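Local coordinates for protein tyrosyl-DNA phosphodiesterase 2 (PDB 4F1H) that belongs to the endonuclease/exonuclease/phosphatase family, adopts a DNase I-like fold, and is modelled here with a magnesium ion and bound DNA, at residues L135-E140 with I208-S212; R156-V160 with R204-I208. All blocks are in the same frame, centred on the assembly; numbering follows the deposited sequence.

Contact 1: L135-E140 with I208-S212; sequences LQKIKE and IFLRS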
loop_
_atom_site.group_PDB
_atom_site.type_symbol
_atom_site.label_atom_id
_atom_site.label_comp_id
_atom_site.label_asym_id
_atom_site.label_seq_id
_atom_site.Cartn_x
_atom_site.Cartn_y
_atom_site.Cartn_z
ATOM N N LEU B 135 2.958 -1.627 12.773
ATOM C CA LEU B 135 4.155 -2.165 12.133
ATOM C C LEU B 135 5.409 -1.764 12.911
ATOM O O LEU B 135 6.361 -2.560 13.011
ATOM C CB LEU B 135 4.232 -1.768 10.646
ATOM C CG LEU B 135 3.056 -2.226 9.775
ATOM C CD1 LEU B 135 3.191 -1.570 8.390
ATOM C CD2 LEU B 135 3.010 -3.771 9.655
ATOM N N GLN B 136 5.399 -0.565 13.494
ATOM C CA GLN B 136 6.527 -0.136 14.323
ATOM C C GLN B 136 6.672 -1.020 15.555
ATOM O O GLN B 136 7.791 -1.393 15.920
ATOM C CB GLN B 136 6.420 1.337 14.729
ATOM C CG GLN B 136 7.689 1.832 15.444
ATOM C CD GLN B 136 8.948 1.733 14.575
ATOM O OE1 GLN B 136 8.876 1.747 13.340
ATOM N NE2 GLN B 136 10.108 1.625 15.224
ATOM N N LYS B 137 5.544 -1.411 16.168
ATOM C CA LYS B 137 5.613 -2.267 17.345
ATOM C C LYS B 137 6.064 -3.679 16.974
ATOM O O LYS B 137 6.772 -4.326 17.754
ATOM C CB LYS B 137 4.269 -2.323 18.073
ATOM C CG LYS B 137 3.835 -0.997 18.655
ATOM C CD LYS B 137 4.725 -0.573 19.819
ATOM C CE LYS B 137 4.368 0.854 20.240
ATOM N NZ LYS B 137 5.212 1.395 21.346
ATOM N N ILE B 138 5.680 -4.167 15.798
ATOM C CA ILE B 138 6.155 -5.481 15.348
ATOM C C ILE B 138 7.675 -5.428 15.134
ATOM O O ILE B 138 8.395 -6.330 15.584
ATOM C CB ILE B 138 5.489 -5.917 14.027
ATOM C CG1 ILE B 138 3.995 -6.123 14.241
ATOM C CG2 ILE B 138 6.145 -7.190 13.437
ATOM C CD1 ILE B 138 3.238 -6.480 12.898
ATOM N N LYS B 139 8.156 -4.389 14.443
ATOM C CA LYS B 139 9.606 -4.207 14.252
ATOM C C LYS B 139 10.399 -4.171 15.556
ATOM O O LYS B 139 11.480 -4.781 15.656
ATOM C CB LYS B 139 9.876 -2.904 13.513
ATOM C CG LYS B 139 9.482 -2.887 12.060
ATOM C CD LYS B 139 10.004 -1.615 11.397
ATOM C CE LYS B 139 11.508 -1.424 11.608
ATOM N NZ LYS B 139 11.997 -0.167 10.960
ATOM N N GLU B 140 9.871 -3.466 16.554
ATOM C CA GLU B 140 10.606 -3.223 17.805
ATOM C C GLU B 140 10.402 -4.267 18.873
ATOM O O GLU B 140 10.961 -4.168 19.963
ATOM C CB GLU B 140 10.171 -1.888 18.410
ATOM C CG GLU B 140 10.466 -0.674 17.538
ATOM C CD GLU B 140 9.908 0.602 18.163
ATOM O OE1 GLU B 140 9.149 0.498 19.160
ATOM O OE2 GLU B 140 10.228 1.705 17.659
ATOM N N ILE B 208 -3.092 -11.408 9.034
ATOM C CA ILE B 208 -2.122 -11.853 10.046
ATOM C C ILE B 208 -0.739 -11.443 9.582
ATOM O O ILE B 208 -0.350 -11.744 8.422
ATOM C CB ILE B 208 -2.114 -13.387 10.168
ATOM C CG1 ILE B 208 -3.534 -13.896 10.439
ATOM C CG2 ILE B 208 -1.130 -13.849 11.227
ATOM C CD1 ILE B 208 -3.651 -15.429 10.295
ATOM N N PHE B 209 0.008 -10.780 10.470
ATOM C CA PHE B 209 1.416 -10.374 10.208
ATOM C C PHE B 209 2.318 -11.196 11.113
ATOM O O PHE B 209 2.010 -11.400 12.296
ATOM C CB PHE B 209 1.611 -8.866 10.456
ATOM C CG PHE B 209 0.741 -7.977 9.580
ATOM C CD1 PHE B 209 0.441 -8.332 8.262
ATOM C CD2 PHE B 209 0.197 -6.805 10.105
ATOM C CE1 PHE B 209 -0.375 -7.514 7.471
ATOM C CE2 PHE B 209 -0.601 -5.971 9.321
ATOM C CZ PHE B 209 -0.904 -6.342 8.005
ATOM N N LEU B 210 3.424 -11.690 10.561
ATOM C CA LEU B 210 4.319 -12.597 11.273
ATOM C C LEU B 210 5.744 -12.089 11.207
ATOM O O LEU B 210 6.207 -11.676 10.145
ATOM C CB LEU B 210 4.223 -14.004 10.655
ATOM C CG LEU B 210 5.282 -15.010 11.118
ATOM C CD1 LEU B 210 5.057 -15.383 12.612
ATOM C CD2 LEU B 210 5.262 -16.277 10.242
ATOM N N ARG B 211 6.435 -12.089 12.347
ATOM C CA ARG B 211 7.881 -11.818 12.375
ATOM C C ARG B 211 8.570 -12.907 13.202
ATOM O O ARG B 211 8.066 -13.316 14.264
ATOM C CB ARG B 211 8.169 -10.441 12.986
ATOM C CG ARG B 211 9.637 -10.008 12.788
ATOM C CD ARG B 211 10.056 -9.071 13.906
ATOM N NE ARG B 211 10.365 -9.838 15.103
ATOM C CZ ARG B 211 10.738 -9.305 16.260
ATOM N NH1 ARG B 211 11.021 -10.093 17.279
ATOM N NH2 ARG B 211 10.812 -7.991 16.397
ATOM N N SER B 212 9.698 -13.437 12.705
ATOM C CA SER B 212 10.426 -14.433 13.491
ATOM C C SER B 212 11.203 -13.799 14.631
ATOM O O SER B 212 11.354 -12.578 14.709
ATOM C CB SER B 212 11.408 -15.220 12.613
ATOM O OG SER B 212 10.746 -15.801 11.512
#

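Contact 2: R156-V160 with R204-I208; sequences RDAEV and RFDRI. With nucleotides of chain A.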
loop_
_atom_site.group_PDB
_atom_site.type_symbol
_atom_site.label_atom_id
_atom_site.label_comp_id
_atom_site.label_asym_id
_atom_site.label_seq_id
_atom_site.Cartn_x
_atom_site.Cartn_y
_atom_site.Cartn_z
ATOM N N ARG B 156 -7.099 -2.020 2.732
ATOM C CA ARG B 156 -7.106 -2.261 1.281
ATOM C C ARG B 156 -5.631 -2.427 0.882
ATOM O O ARG B 156 -4.757 -1.826 1.531
ATOM C CB ARG B 156 -7.678 -1.013 0.624
ATOM C CG ARG B 156 -9.181 -0.930 0.643
ATOM C CD ARG B 156 -9.769 -0.672 2.026
ATOM N NE ARG B 156 -11.221 -0.612 1.914
ATOM C CZ ARG B 156 -12.069 -0.435 2.919
ATOM N NH1 ARG B 156 -11.658 -0.326 4.209
ATOM N NH2 ARG B 156 -13.359 -0.373 2.614
ATOM N N ASP B 157 -5.336 -3.241 -0.142
ATOM C CA ASP B 157 -3.937 -3.495 -0.539
ATOM C C ASP B 157 -3.132 -2.222 -0.734
ATOM O O ASP B 157 -1.944 -2.165 -0.359
ATOM C CB ASP B 157 -3.829 -4.278 -1.852
ATOM C CG ASP B 157 -4.353 -5.682 -1.751
ATOM O OD1 ASP B 157 -4.630 -6.164 -0.629
ATOM O OD2 ASP B 157 -4.480 -6.313 -2.819
ATOM N N ALA B 158 -3.740 -1.218 -1.369
ATOM C CA ALA B 158 -2.977 0.002 -1.590
ATOM C C ALA B 158 -2.602 0.752 -0.315
ATOM O O ALA B 158 -1.597 1.469 -0.269
ATOM C CB ALA B 158 -3.712 0.897 -2.532
ATOM N N GLU B 159 -3.398 0.592 0.739
ATOM C CA GLU B 159 -3.087 1.298 1.979
ATOM C C GLU B 159 -1.784 0.807 2.579
ATOM O O GLU B 159 -1.036 1.587 3.186
ATOM C CB GLU B 159 -4.244 1.160 2.978
ATOM C CG GLU B 159 -5.469 1.894 2.495
ATOM C CD GLU B 159 -6.745 1.668 3.308
ATOM O OE1 GLU B 159 -6.802 0.755 4.174
ATOM O OE2 GLU B 159 -7.727 2.416 3.056
ATOM N N VAL B 160 -1.508 -0.491 2.407
ATOM C CA VAL B 160 -0.253 -1.063 2.845
ATOM C C VAL B 160 0.908 -0.572 1.952
ATOM O O VAL B 160 1.936 -0.123 2.465
ATOM C CB VAL B 160 -0.323 -2.597 2.835
ATOM C CG1 VAL B 160 0.979 -3.174 3.319
ATOM C CG2 VAL B 160 -1.480 -3.029 3.753
ATOM N N ARG B 204 -10.434 -8.124 1.833
ATOM C CA ARG B 204 -9.539 -8.915 2.680
ATOM C C ARG B 204 -9.157 -8.052 3.890
ATOM O O ARG B 204 -8.056 -7.535 3.981
ATOM C CB ARG B 204 -8.297 -9.379 1.907
ATOM C CG ARG B 204 -7.440 -10.408 2.705
ATOM C CD ARG B 204 -6.355 -11.046 1.842
ATOM N NE ARG B 204 -5.239 -10.125 1.552
ATOM C CZ ARG B 204 -4.160 -9.962 2.316
ATOM N NH1 ARG B 204 -4.037 -10.610 3.481
ATOM N NH2 ARG B 204 -3.207 -9.136 1.931
ATOM N N PHE B 205 -10.098 -7.904 4.813
ATOM C CA PHE B 205 -9.932 -6.994 5.966
ATOM C C PHE B 205 -9.154 -7.667 7.094
ATOM O O PHE B 205 -8.436 -7.001 7.850
ATOM C CB PHE B 205 -11.324 -6.579 6.503
ATOM C CG PHE B 205 -12.051 -5.564 5.640
ATOM C CD1 PHE B 205 -11.354 -4.733 4.745
ATOM C CD2 PHE B 205 -13.433 -5.432 5.753
ATOM C CE1 PHE B 205 -12.069 -3.782 3.966
ATOM C CE2 PHE B 205 -14.127 -4.511 4.986
ATOM C CZ PHE B 205 -13.427 -3.672 4.099
ATOM N N ASP B 206 -9.312 -8.989 7.215
ATOM C CA ASP B 206 -8.718 -9.706 8.320
ATOM C C ASP B 206 -7.399 -10.253 7.849
ATOM O O ASP B 206 -7.345 -10.974 6.836
ATOM C CB ASP B 206 -9.700 -10.800 8.722
ATOM C CG ASP B 206 -11.022 -10.186 9.163
ATOM O OD1 ASP B 206 -11.087 -9.694 10.329
ATOM O OD2 ASP B 206 -11.970 -10.082 8.345
ATOM N N ARG B 207 -6.331 -9.890 8.565
ATOM C CA ARG B 207 -4.972 -10.214 8.142
ATOM C C ARG B 207 -4.111 -10.598 9.314
ATOM O O ARG B 207 -4.369 -10.179 10.448
ATOM C CB ARG B 207 -4.297 -9.033 7.404
ATOM C CG ARG B 207 -5.130 -8.459 6.237
ATOM C CD ARG B 207 -4.337 -7.420 5.429
ATOM N NE ARG B 207 -5.188 -6.993 4.325
ATOM C CZ ARG B 207 -4.774 -6.387 3.207
ATOM N NH1 ARG B 207 -3.489 -6.079 3.026
ATOM N NH2 ARG B 207 -5.671 -6.089 2.266
ATOM N N ILE B 208 -3.092 -11.408 9.034
ATOM C CA ILE B 208 -2.122 -11.853 10.046
ATOM C C ILE B 208 -0.739 -11.443 9.582
ATOM O O ILE B 208 -0.350 -11.744 8.422
ATOM C CB ILE B 208 -2.114 -13.387 10.168
ATOM C CG1 ILE B 208 -3.534 -13.896 10.439
ATOM C CG2 ILE B 208 -1.130 -13.849 11.227
ATOM C CD1 ILE B 208 -3.651 -15.429 10.295
ATOM P P DG A 2 -16.835 -0.106 4.390
ATOM O OP1 DG A 2 -15.429 -0.588 4.463
ATOM O OP2 DG A 2 -17.149 1.366 4.524
ATOM O "O5'" DG A 2 -17.492 -0.478 2.980
ATOM C "C5'" DG A 2 -17.483 -1.851 2.602
ATOM C "C4'" DG A 2 -17.393 -1.877 1.090
ATOM O "O4'" DG A 2 -18.695 -1.504 0.544
ATOM C "C3'" DG A 2 -16.364 -0.961 0.444
ATOM O "O3'" DG A 2 -15.686 -1.813 -0.486
ATOM C "C2'" DG A 2 -17.214 0.087 -0.280
ATOM C "C1'" DG A 2 -18.462 -0.725 -0.609
ATOM N N9 DG A 2 -19.682 0.051 -0.800
ATOM C C8 DG A 2 -20.313 0.913 0.102
ATOM N N7 DG A 2 -21.427 1.446 -0.396
ATOM C C5 DG A 2 -21.504 0.891 -1.699
ATOM C C6 DG A 2 -22.460 1.084 -2.740
ATOM O O6 DG A 2 -23.467 1.789 -2.700
ATOM N N1 DG A 2 -22.179 0.345 -3.890
ATOM C C2 DG A 2 -21.092 -0.504 -4.008
ATOM N N2 DG A 2 -20.941 -1.153 -5.178
ATOM N N3 DG A 2 -20.174 -0.671 -3.058
ATOM C C4 DG A 2 -20.459 0.030 -1.933
ATOM P P DC A 3 -14.290 -1.379 -1.162
ATOM O OP1 DC A 3 -13.375 -0.908 -0.115
ATOM O OP2 DC A 3 -14.583 -0.499 -2.348
ATOM O "O5'" DC A 3 -13.777 -2.773 -1.725
ATOM C "C5'" DC A 3 -14.726 -3.544 -2.506
ATOM C "C4'" DC A 3 -14.001 -4.786 -2.952
ATOM O "O4'" DC A 3 -14.934 -5.709 -3.629
ATOM C "C3'" DC A 3 -12.828 -4.540 -3.893
ATOM O "O3'" DC A 3 -11.746 -5.318 -3.387
ATOM C "C2'" DC A 3 -13.370 -5.032 -5.249
ATOM C "C1'" DC A 3 -14.287 -6.172 -4.812
ATOM N N1 DC A 3 -15.428 -6.459 -5.718
ATOM C C2 DC A 3 -15.636 -7.792 -6.102
ATOM O O2 DC A 3 -14.848 -8.673 -5.718
ATOM N N3 DC A 3 -16.698 -8.064 -6.915
ATOM C C4 DC A 3 -17.501 -7.064 -7.310
ATOM N N4 DC A 3 -18.531 -7.387 -8.110
ATOM C C5 DC A 3 -17.300 -5.697 -6.917
ATOM C C6 DC A 3 -16.256 -5.443 -6.112
HETATM O O HOH W 1 -5.642 -8.609 -0.937
HETATM O O HOH W 2 -1.422 -5.799 0.710
#

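Contact 1: L135-E140 with I208-S212
Ile138, Phe209 and Arg211 form a helix-on-sheet contact, in which the C-terminal part of helix 124-140 lies along strand 202-211. The axes of segments 135-140 and 208-211 run 25° from parallel, 9.4 Å apart at closest approach. Phe209 and Arg211, two residues apart on the strand, both direct their CB toward the helix, and the branched side chain of Ile138 serves each of them. With CG1 beside the backbone N (chi1 -65°), Ile138 CD1 reaches Phe209 CB at 3.8 Å, while Ile138 CG2 lies 3.9 Å from Arg211 CB. Leu135, one helical turn earlier, brings CD2 to 4.2 Å from CD2 of the Phe209 ring. Aliphatic residues suit this buried layer, where the flat ring offers CD2 to both Leu135 and Ile138.

Arginine suits this strand position because its aliphatic part packs against Ile138 while its guanidinium reaches the backbone carbonyls beyond. A bend at chi3 (79°) turns the guanidinium toward the carbonyls of Ile138 and the residues after it, with Arg211 NH2 3.0 Å from Ile138 O. Arg211 NE bonds Ser212 O at 2.9 Å, and its other nitrogens bond the backbone oxygens of Ala141, Pro142 and Ala145. The positive charge probably offsets the partial negative charge at the C-terminal part of the helix. Alongside, strand 145-150 meets Ile138 through Val147 and Phe149, and strand 170-172 packs Val170 against both Ile138 and Phe209.

Contact 2: R156-V160 with R204-I208
Phe205 and Arg156 meet at the DNA-binding face of this DNase I-like fold, where the start of helix 157-161 faces strand 202-211. Phe205 CE1 sits over the centre of the Arg156 guanidinium, 3.5 Å from NH1, with ring and guanidinium planes 53° apart. The edge of the same group serves the DNA: NE and NH2 both bond OP1 of DC3 of chain A, and Arg156 NH2 also bonds OP1 of DG2 of chain A at 2.8 Å. An arginine can thus bridge two successive phosphates while an aromatic ring supports its face.

Behind it, Arg156 occupies the N-cap position, and its backbone N bonds Glu159 OE1, a link that holds the first turn. Asp157 then forms a salt bridge with Arg207, OD1 to NH2 at 3.1 Å, the carboxylate and guanidinium planes 66° apart. Water 1 joins Asp157 OD1 to Arg204 NE, whereas Arg204 NH1 pairs with Asp172. The small, apolar Val160 runs alongside Arg207 in the opposite direction, its CG2 3.7 Å from Arg207 NH1. The long, extended Arg207 side chain is itself fixed side-on by a single carbonyl: Arg204 O accepts bonds from Arg207 NE at 2.9 Å and Arg207 NH2 at 3.3 Å, and lies in the guanidinium plane.

How the contacts relate
After the N-terminal half of the chain, helix 124-140 is followed by strand 145-150 and helix 157-161, before strand 202-211 returns antiparallel beside 145-150. Contact 2 closes the inner loop, from 156-160 to 204-208, whose intervening residues include strands 170-172 and 187-188 and helix 173-176. Contact 1 closes the wider loop, from 135-140 to 208-212, so contact 2 nests within it and the two do not cross. Both end on strand 202-211, its earlier part meeting the helix start near the DNA and its later part meeting helix 124-140. Their shared residue, Ile208, turns instead to strand 243-249 of the other sheet, and the contact centres lie about 15 Å apart.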